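Local coordinates for protein diaminopimelate decarboxylase (Psychromonas ingrahamii, PDB 4XG1) that probably decarboxylates meso-diaminopimelate to L-lysine, the last step of lysine biosynthesis, as a homodimeric enzyme that uses pyridoxal 5'-phosphate, at residues T258-R263 with L271-G276; G284-K289 with N309-P314. All coordinates share one frame; numbering follows the deposited sequence.

How the contacts relate
The two contacts follow one another along the chain and lie on opposite sides of its centre, with their own centres 30 Å apart. Their nearest atoms stay about 10 Å from each other and do not touch; what they share is the bound pyridoxal phosphate-lysine adduct LLP. Contact 1 packs a barrel helix on a barrel strand, and the residues after that strand reach the phosphate and the pyridine nitrogen. Contact 2 packs a strand of the other, mixed sheet against residues 309-314, which carry the arginine holding the carboxylate of the lysine part. LLP is thus gripped at its cofactor end beside contact 1 and at its amino-acid end beside contact 2.

Contact 1 (T258-R263 with L271-G276); sequences TAIINR and LIFEPG. With LLP ((2S)-2-amino-6-[[3-hydroxy-2-methyl-5-(phosphonooxymethyl)pyridin-4-yl]methylideneamino]hexanoic acid), chain T.
Ile260 drops from the helix onto two strand residues, Leu271 and Phe273. Its CG2 methyl meets the CD1 methyl of Leu271 at 3.9 Å, the two side chains crossing at a slant, and the same CG2 also comes within 4.2 Å of Phe273 CZ. The longer branch runs antiparallel to the Phe273 side chain, bringing Ile260 CD1 to 4.0 Å from Phe273 CE2. That methyl lies at the rim of the phenyl ring, close to its plane, so CD1 meets the ring at its edge rather than over a face. The chi1 of -76° puts CG1 of Ile260 beside its backbone N and CG2 on the carbonyl side. All three side chains are buried, and no hydrogen bond joins the segments.

Past the strand the chain turns to the cofactor. Gly276 N donates a nearly straight hydrogen bond (164°) to LLP OP3 at 3.1 Å, and the lack of a side chain leaves the phosphate room: a CB there would run into OP1. The extended side chain of Glu274 brings OE1 to 2.9 Å from LLP N1, the pyridine nitrogen.

The contact closes the beta-alpha-beta unit of strand 234-236, helix 253-262 and strand 270-273 in the TIM barrel. Leu271 and Phe273 bond through their backbones to Leu55, and Ile272 to Leu235 and Leu237, so the strand is flanked by strands 54-59 and 234-236, while helix 209-227 packs beside helix 253-262 through Ile212.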
loop_
_atom_site.group_PDB
_atom_site.type_symbol
_atom_site.label_atom_id
_atom_site.label_comp_id
_atom_site.label_asym_id
_atom_site.label_seq_id
_atom_site.Cartn_x
_atom_site.Cartn_y
_atom_site.Cartn_z
ATOM N N THR B 258 -19.191 -17.225 22.933
ATOM C CA THR B 258 -19.888 -17.726 24.119
ATOM C C THR B 258 -19.964 -16.669 25.213
ATOM O O THR B 258 -21.054 -16.405 25.747
ATOM C CB THR B 258 -19.177 -18.966 24.727
ATOM O OG1 THR B 258 -18.806 -19.883 23.687
ATOM C CG2 THR B 258 -20.091 -19.662 25.641
ATOM N N ALA B 259 -18.833 -16.027 25.510
ATOM C CA ALA B 259 -18.872 -14.912 26.459
ATOM C C ALA B 259 -19.913 -13.856 26.039
ATOM O O ALA B 259 -20.715 -13.355 26.868
ATOM C CB ALA B 259 -17.503 -14.291 26.594
ATOM N N ILE B 260 -19.939 -13.532 24.761
ATOM C CA ILE B 260 -20.859 -12.503 24.299
ATOM C C ILE B 260 -22.298 -12.975 24.413
ATOM O O ILE B 260 -23.219 -12.164 24.702
ATOM C CB ILE B 260 -20.508 -12.052 22.858
ATOM C CG1 ILE B 260 -19.283 -11.148 22.884
ATOM C CG2 ILE B 260 -21.654 -11.276 22.211
ATOM C CD1 ILE B 260 -18.623 -10.943 21.538
ATOM N N ILE B 261 -22.498 -14.261 24.152
ATOM C CA ILE B 261 -23.841 -14.840 24.147
ATOM C C ILE B 261 -24.347 -14.979 25.576
ATOM O O ILE B 261 -25.449 -14.497 25.879
ATOM C CB ILE B 261 -23.832 -16.222 23.486
ATOM C CG1 ILE B 261 -23.307 -16.036 22.076
ATOM C CG2 ILE B 261 -25.209 -16.899 23.586
ATOM C CD1 ILE B 261 -24.363 -16.078 21.010
ATOM N N ASN B 262 -23.513 -15.567 26.439
ATOM C CA ASN B 262 -23.787 -15.628 27.878
ATOM C C ASN B 262 -24.246 -14.236 28.336
ATOM O O ASN B 262 -25.360 -14.095 28.894
ATOM C CB ASN B 262 -22.583 -16.112 28.698
ATOM C CG ASN B 262 -22.181 -17.557 28.387
ATOM O OD1 ASN B 262 -22.950 -18.309 27.802
ATOM N ND2 ASN B 262 -20.969 -17.948 28.789
ATOM N N ARG B 263 -23.468 -13.194 28.025
ATOM C CA ARG B 263 -23.901 -11.790 28.399
ATOM C C ARG B 263 -25.255 -11.346 27.854
ATOM O O ARG B 263 -25.843 -10.356 28.323
ATOM C CB ARG B 263 -22.865 -10.703 28.013
ATOM C CG ARG B 263 -21.953 -10.207 29.114
ATOM C CD ARG B 263 -22.654 -9.745 30.394
ATOM N NE ARG B 263 -23.396 -8.491 30.267
ATOM C CZ ARG B 263 -24.694 -8.268 30.523
ATOM N NH1 ARG B 263 -25.512 -9.225 30.949
ATOM N NH2 ARG B 263 -25.194 -7.036 30.354
ATOM N N LEU B 271 -27.647 -10.128 16.995
ATOM C CA LEU B 271 -26.240 -9.759 17.033
ATOM C C LEU B 271 -25.522 -9.899 15.677
ATOM O O LEU B 271 -25.531 -10.969 15.062
ATOM C CB LEU B 271 -25.507 -10.613 18.057
ATOM C CG LEU B 271 -25.833 -10.355 19.521
ATOM C CD1 LEU B 271 -25.034 -11.335 20.347
ATOM C CD2 LEU B 271 -25.556 -8.920 19.924
ATOM N N ILE B 272 -24.931 -8.799 15.223
ATOM C CA ILE B 272 -24.124 -8.804 14.031
ATOM C C ILE B 272 -22.660 -8.712 14.399
ATOM O O ILE B 272 -22.264 -7.893 15.221
ATOM C CB ILE B 272 -24.540 -7.676 13.076
ATOM C CG1 ILE B 272 -25.926 -7.989 12.501
ATOM C CG2 ILE B 272 -23.537 -7.549 11.927
ATOM C CD1 ILE B 272 -26.550 -6.865 11.718
ATOM N N PHE B 273 -21.863 -9.570 13.784
ATOM C CA PHE B 273 -20.406 -9.573 13.922
ATOM C C PHE B 273 -19.706 -9.369 12.586
ATOM O O PHE B 273 -20.132 -9.874 11.549
ATOM C CB PHE B 273 -19.936 -10.912 14.465
ATOM C CG PHE B 273 -20.591 -11.294 15.728
ATOM C CD1 PHE B 273 -21.819 -11.939 15.727
ATOM C CD2 PHE B 273 -19.976 -11.018 16.940
ATOM C CE1 PHE B 273 -22.427 -12.294 16.908
ATOM C CE2 PHE B 273 -20.585 -11.380 18.129
ATOM C CZ PHE B 273 -21.811 -12.011 18.105
ATOM N N GLU B 274 -18.576 -8.669 12.637
ATOM C CA GLU B 274 -17.849 -8.260 11.436
ATOM C C GLU B 274 -16.413 -8.727 11.441
ATOM O O GLU B 274 -15.521 -7.950 11.225
ATOM C CB GLU B 274 -17.882 -6.748 11.332
ATOM C CG GLU B 274 -19.251 -6.118 11.183
ATOM C CD GLU B 274 -19.190 -4.607 11.181
ATOM O OE1 GLU B 274 -18.166 -4.031 11.612
ATOM O OE2 GLU B 274 -20.144 -3.955 10.736
ATOM N N PRO B 275 -16.169 -10.010 11.730
ATOM C CA PRO B 275 -14.779 -10.395 11.785
ATOM C C PRO B 275 -14.074 -10.397 10.397
ATOM O O PRO B 275 -14.668 -10.783 9.403
ATOM C CB PRO B 275 -14.851 -11.823 12.338
ATOM C CG PRO B 275 -16.144 -12.330 11.821
ATOM C CD PRO B 275 -17.060 -11.163 11.917
ATOM N N GLY B 276 -12.787 -10.066 10.382
ATOM C CA GLY B 276 -11.955 -10.193 9.179
ATOM C C GLY B 276 -10.726 -11.036 9.414
ATOM O O GLY B 276 -10.655 -12.205 8.996
HETATM N N1 LLP T . -15.390 -3.620 10.994
HETATM C C2 LLP T . -14.904 -2.382 10.850
HETATM C "C2'" LLP T . -15.852 -1.211 10.893
HETATM C C3 LLP T . -13.454 -2.228 10.629
HETATM O O3 LLP T . -12.908 -0.996 10.507
HETATM C C4 LLP T . -12.599 -3.420 10.600
HETATM C "C4'" LLP T . -11.115 -3.366 10.418
HETATM C C5 LLP T . -13.256 -4.732 10.773
HETATM C C6 LLP T . -14.633 -4.750 10.944
HETATM C "C5'" LLP T . -12.499 -6.032 10.742
HETATM O OP4 LLP T . -11.544 -6.122 11.723
HETATM P P LLP T . -10.648 -7.428 11.968
HETATM O OP1 LLP T . -10.152 -7.798 10.578
HETATM O OP2 LLP T . -9.601 -7.071 13.049
HETATM O OP3 LLP T . -11.521 -8.468 12.696
HETATM N N LLP T . -4.431 -3.114 7.876
HETATM C CA LLP T . -4.439 -3.525 9.339
HETATM C CB LLP T . -5.819 -4.007 9.769
HETATM C CG LLP T . -6.709 -2.981 10.446
HETATM C CD LLP T . -8.105 -2.955 9.864
HETATM C CE LLP T . -9.022 -2.063 10.723
HETATM N NZ LLP T . -10.471 -2.067 10.432
HETATM C C LLP T . -3.495 -4.690 9.517
HETATM O O LLP T . -2.947 -5.220 8.566
HETATM O OXT LLP T . -3.249 -5.170 10.612
#

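Contact 2 (G284-K289 with N309-P314); sequences GVLVTK and NDLIRP. With LLP ((2S)-2-amino-6-[[3-hydroxy-2-methyl-5-(phosphonooxymethyl)pyridin-4-yl]methylideneamino]hexanoic acid), chain T.
Behind the pocket for the lysine carboxylate of LLP, Leu286 of strand 284-294 packs against Asp310 and Leu311, just ahead of the arginine that binds that carboxylate. A single methyl does the touching: Leu286 CD2 lies 4.0 Å from Leu311 CB and 4.3 Å from Asp310 CB. With CG of Leu286 anti to the backbone N (chi1 174°), the side chain extends to the base of both partners, and the two leucine side chains run alongside one another but point in contrary senses. Asp310 offers only its CB to this apolar contact; its carboxylate is engaged away from Leu286, OD2 forming a salt bridge with Arg387 and accepting a hydrogen bond from Ala307 N. Tyr31 and Ile370, from the two strands flanking Leu286, also touch both leucines.

Two residues on from Leu311, the Arg313 guanidinium presents its edge to the LLP carboxylate, whose carbon lies near its plane. Arg313 NE donates to LLP O at 2.7 Å, almost straight at 169°. Arg313 NH2 donates to LLP OXT at 2.8 Å, with a more bent angle of 157°. The bend at chi3 swings the group into this side-by-side pairing, and two bonds to two oxygens limit rotation of the carboxylate. A leucine at Arg313 would remove both donors, and the LLP carboxylate would probably lose its two-point hold and be freer to turn. Tyr317 OH also bonds LLP, as does Glu349 of the second subunit, whose Ile312 packs on Ile312 of this chain. An arginine paired with a carboxylate through two side-by-side bonds is a classic carboxylate-recognition site, here set at the dimer interface, consistent with the substrate-binding role predicted for Arg313.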
loop_
_atom_site.group_PDB
_atom_site.type_symbol
_atom_site.label_atom_id
_atom_site.label_comp_id
_atom_site.label_asym_id
_atom_site.label_seq_id
_atom_site.Cartn_x
_atom_site.Cartn_y
_atom_site.Cartn_z
ATOM N N GLY B 284 -4.106 -18.168 4.943
ATOM C CA GLY B 284 -3.242 -17.944 3.797
ATOM C C GLY B 284 -1.777 -17.762 4.133
ATOM O O GLY B 284 -1.425 -17.333 5.212
ATOM N N VAL B 285 -0.935 -18.100 3.162
ATOM C CA VAL B 285 0.464 -17.815 3.252
ATOM C C VAL B 285 0.952 -17.119 1.994
ATOM O O VAL B 285 0.244 -17.082 0.971
ATOM C CB VAL B 285 1.283 -19.107 3.442
ATOM C CG1 VAL B 285 0.818 -19.805 4.710
ATOM C CG2 VAL B 285 1.138 -20.045 2.259
ATOM N N LEU B 286 2.166 -16.583 2.073
ATOM C CA LEU B 286 2.822 -16.009 0.919
ATOM C C LEU B 286 4.136 -16.713 0.693
ATOM O O LEU B 286 5.007 -16.734 1.572
ATOM C CB LEU B 286 3.090 -14.535 1.139
ATOM C CG LEU B 286 3.913 -13.794 0.058
ATOM C CD1 LEU B 286 3.217 -13.854 -1.282
ATOM C CD2 LEU B 286 4.154 -12.349 0.452
ATOM N N VAL B 287 4.285 -17.296 -0.495
ATOM C CA VAL B 287 5.473 -18.083 -0.817
ATOM C C VAL B 287 6.407 -17.251 -1.665
ATOM O O VAL B 287 5.949 -16.556 -2.580
ATOM C CB VAL B 287 5.107 -19.324 -1.623
ATOM C CG1 VAL B 287 6.329 -20.217 -1.772
ATOM C CG2 VAL B 287 3.962 -20.064 -0.959
ATOM N N THR B 288 7.698 -17.331 -1.375
ATOM C CA THR B 288 8.660 -16.531 -2.080
ATOM C C THR B 288 9.950 -17.313 -2.248
ATOM O O THR B 288 10.248 -18.214 -1.484
ATOM C CB THR B 288 8.904 -15.215 -1.334
ATOM O OG1 THR B 288 9.868 -14.423 -2.037
ATOM C CG2 THR B 288 9.405 -15.489 0.059
ATOM N N LYS B 289 10.739 -16.940 -3.234
ATOM C CA LYS B 289 11.957 -17.638 -3.567
ATOM C C LYS B 289 13.161 -16.786 -3.164
ATOM O O LYS B 289 13.176 -15.557 -3.374
ATOM C CB LYS B 289 11.986 -17.876 -5.063
ATOM C CG LYS B 289 13.248 -18.549 -5.607
ATOM C CD LYS B 289 13.189 -18.631 -7.133
ATOM C CE LYS B 289 14.534 -18.259 -7.751
ATOM N NZ LYS B 289 14.367 -17.518 -9.034
ATOM N N ASN B 309 5.513 -4.334 -1.566
ATOM C CA ASN B 309 4.341 -4.191 -2.442
ATOM C C ASN B 309 3.466 -5.436 -2.475
ATOM O O ASN B 309 2.290 -5.352 -2.825
ATOM C CB ASN B 309 4.711 -3.857 -3.867
ATOM C CG ASN B 309 5.256 -5.059 -4.588
ATOM O OD1 ASN B 309 6.311 -5.597 -4.189
ATOM N ND2 ASN B 309 4.541 -5.530 -5.602
ATOM N N ASP B 310 4.027 -6.585 -2.121
ATOM C CA ASP B 310 3.230 -7.816 -2.008
ATOM C C ASP B 310 2.621 -7.924 -0.609
ATOM O O ASP B 310 1.459 -8.317 -0.459
ATOM C CB ASP B 310 4.132 -8.975 -2.270
ATOM C CG ASP B 310 4.758 -8.926 -3.627
ATOM O OD1 ASP B 310 4.013 -9.050 -4.635
ATOM O OD2 ASP B 310 6.002 -8.904 -3.693
ATOM N N LEU B 311 3.418 -7.537 0.406
ATOM C CA LEU B 311 3.007 -7.623 1.797
ATOM C C LEU B 311 3.572 -6.487 2.558
ATOM O O LEU B 311 4.793 -6.423 2.827
ATOM C CB LEU B 311 3.504 -8.927 2.433
ATOM C CG LEU B 311 3.211 -9.127 3.922
ATOM C CD1 LEU B 311 1.742 -9.381 4.166
ATOM C CD2 LEU B 311 3.984 -10.308 4.453
ATOM N N ILE B 312 2.704 -5.572 2.971
ATOM C CA ILE B 312 3.197 -4.329 3.580
ATOM C C ILE B 312 3.235 -4.339 5.111
ATOM O O ILE B 312 3.750 -3.414 5.736
ATOM C CB ILE B 312 2.409 -3.127 3.056
ATOM C CG1 ILE B 312 3.238 -1.838 3.223
ATOM C CG2 ILE B 312 1.096 -2.994 3.792
ATOM C CD1 ILE B 312 2.736 -0.662 2.440
ATOM N N ARG B 313 2.686 -5.375 5.715
ATOM C CA ARG B 313 2.418 -5.342 7.163
ATOM C C ARG B 313 3.703 -5.149 7.965
ATOM O O ARG B 313 3.744 -4.329 8.876
ATOM C CB ARG B 313 1.637 -6.563 7.642
ATOM C CG ARG B 313 0.412 -6.894 6.805
ATOM C CD ARG B 313 -0.646 -7.728 7.534
ATOM N NE ARG B 313 -1.020 -7.086 8.801
ATOM C CZ ARG B 313 -0.603 -7.438 10.018
ATOM N NH1 ARG B 313 0.224 -8.462 10.191
ATOM N NH2 ARG B 313 -1.038 -6.763 11.074
ATOM N N PRO B 314 4.770 -5.867 7.616
ATOM C CA PRO B 314 5.999 -5.646 8.346
ATOM C C PRO B 314 6.533 -4.230 8.220
ATOM O O PRO B 314 6.890 -3.608 9.226
ATOM C CB PRO B 314 6.970 -6.662 7.710
ATOM C CG PRO B 314 6.080 -7.747 7.189
ATOM C CD PRO B 314 4.896 -6.981 6.661
HETATM N N1 LLP T . -15.390 -3.620 10.994
HETATM C C2 LLP T . -14.904 -2.382 10.850
HETATM C "C2'" LLP T . -15.852 -1.211 10.893
HETATM C C3 LLP T . -13.454 -2.228 10.629
HETATM O O3 LLP T . -12.908 -0.996 10.507
HETATM C C4 LLP T . -12.599 -3.420 10.600
HETATM C "C4'" LLP T . -11.115 -3.366 10.418
HETATM C C5 LLP T . -13.256 -4.732 10.773
HETATM C C6 LLP T . -14.633 -4.750 10.944
HETATM C "C5'" LLP T . -12.499 -6.032 10.742
HETATM O OP4 LLP T . -11.544 -6.122 11.723
HETATM P P LLP T . -10.648 -7.428 11.968
HETATM O OP1 LLP T . -10.152 -7.798 10.578
HETATM O OP2 LLP T . -9.601 -7.071 13.049
HETATM O OP3 LLP T . -11.521 -8.468 12.696
HETATM N N LLP T . -4.431 -3.114 7.876
HETATM C CA LLP T . -4.439 -3.525 9.339
HETATM C CB LLP T . -5.819 -4.007 9.769
HETATM C CG LLP T . -6.709 -2.981 10.446
HETATM C CD LLP T . -8.105 -2.955 9.864
HETATM C CE LLP T . -9.022 -2.063 10.723
HETATM N NZ LLP T . -10.471 -2.067 10.432
HETATM C C LLP T . -3.495 -4.690 9.517
HETATM O O LLP T . -2.947 -5.220 8.566
HETATM O OXT LLP T . -3.249 -5.170 10.612
#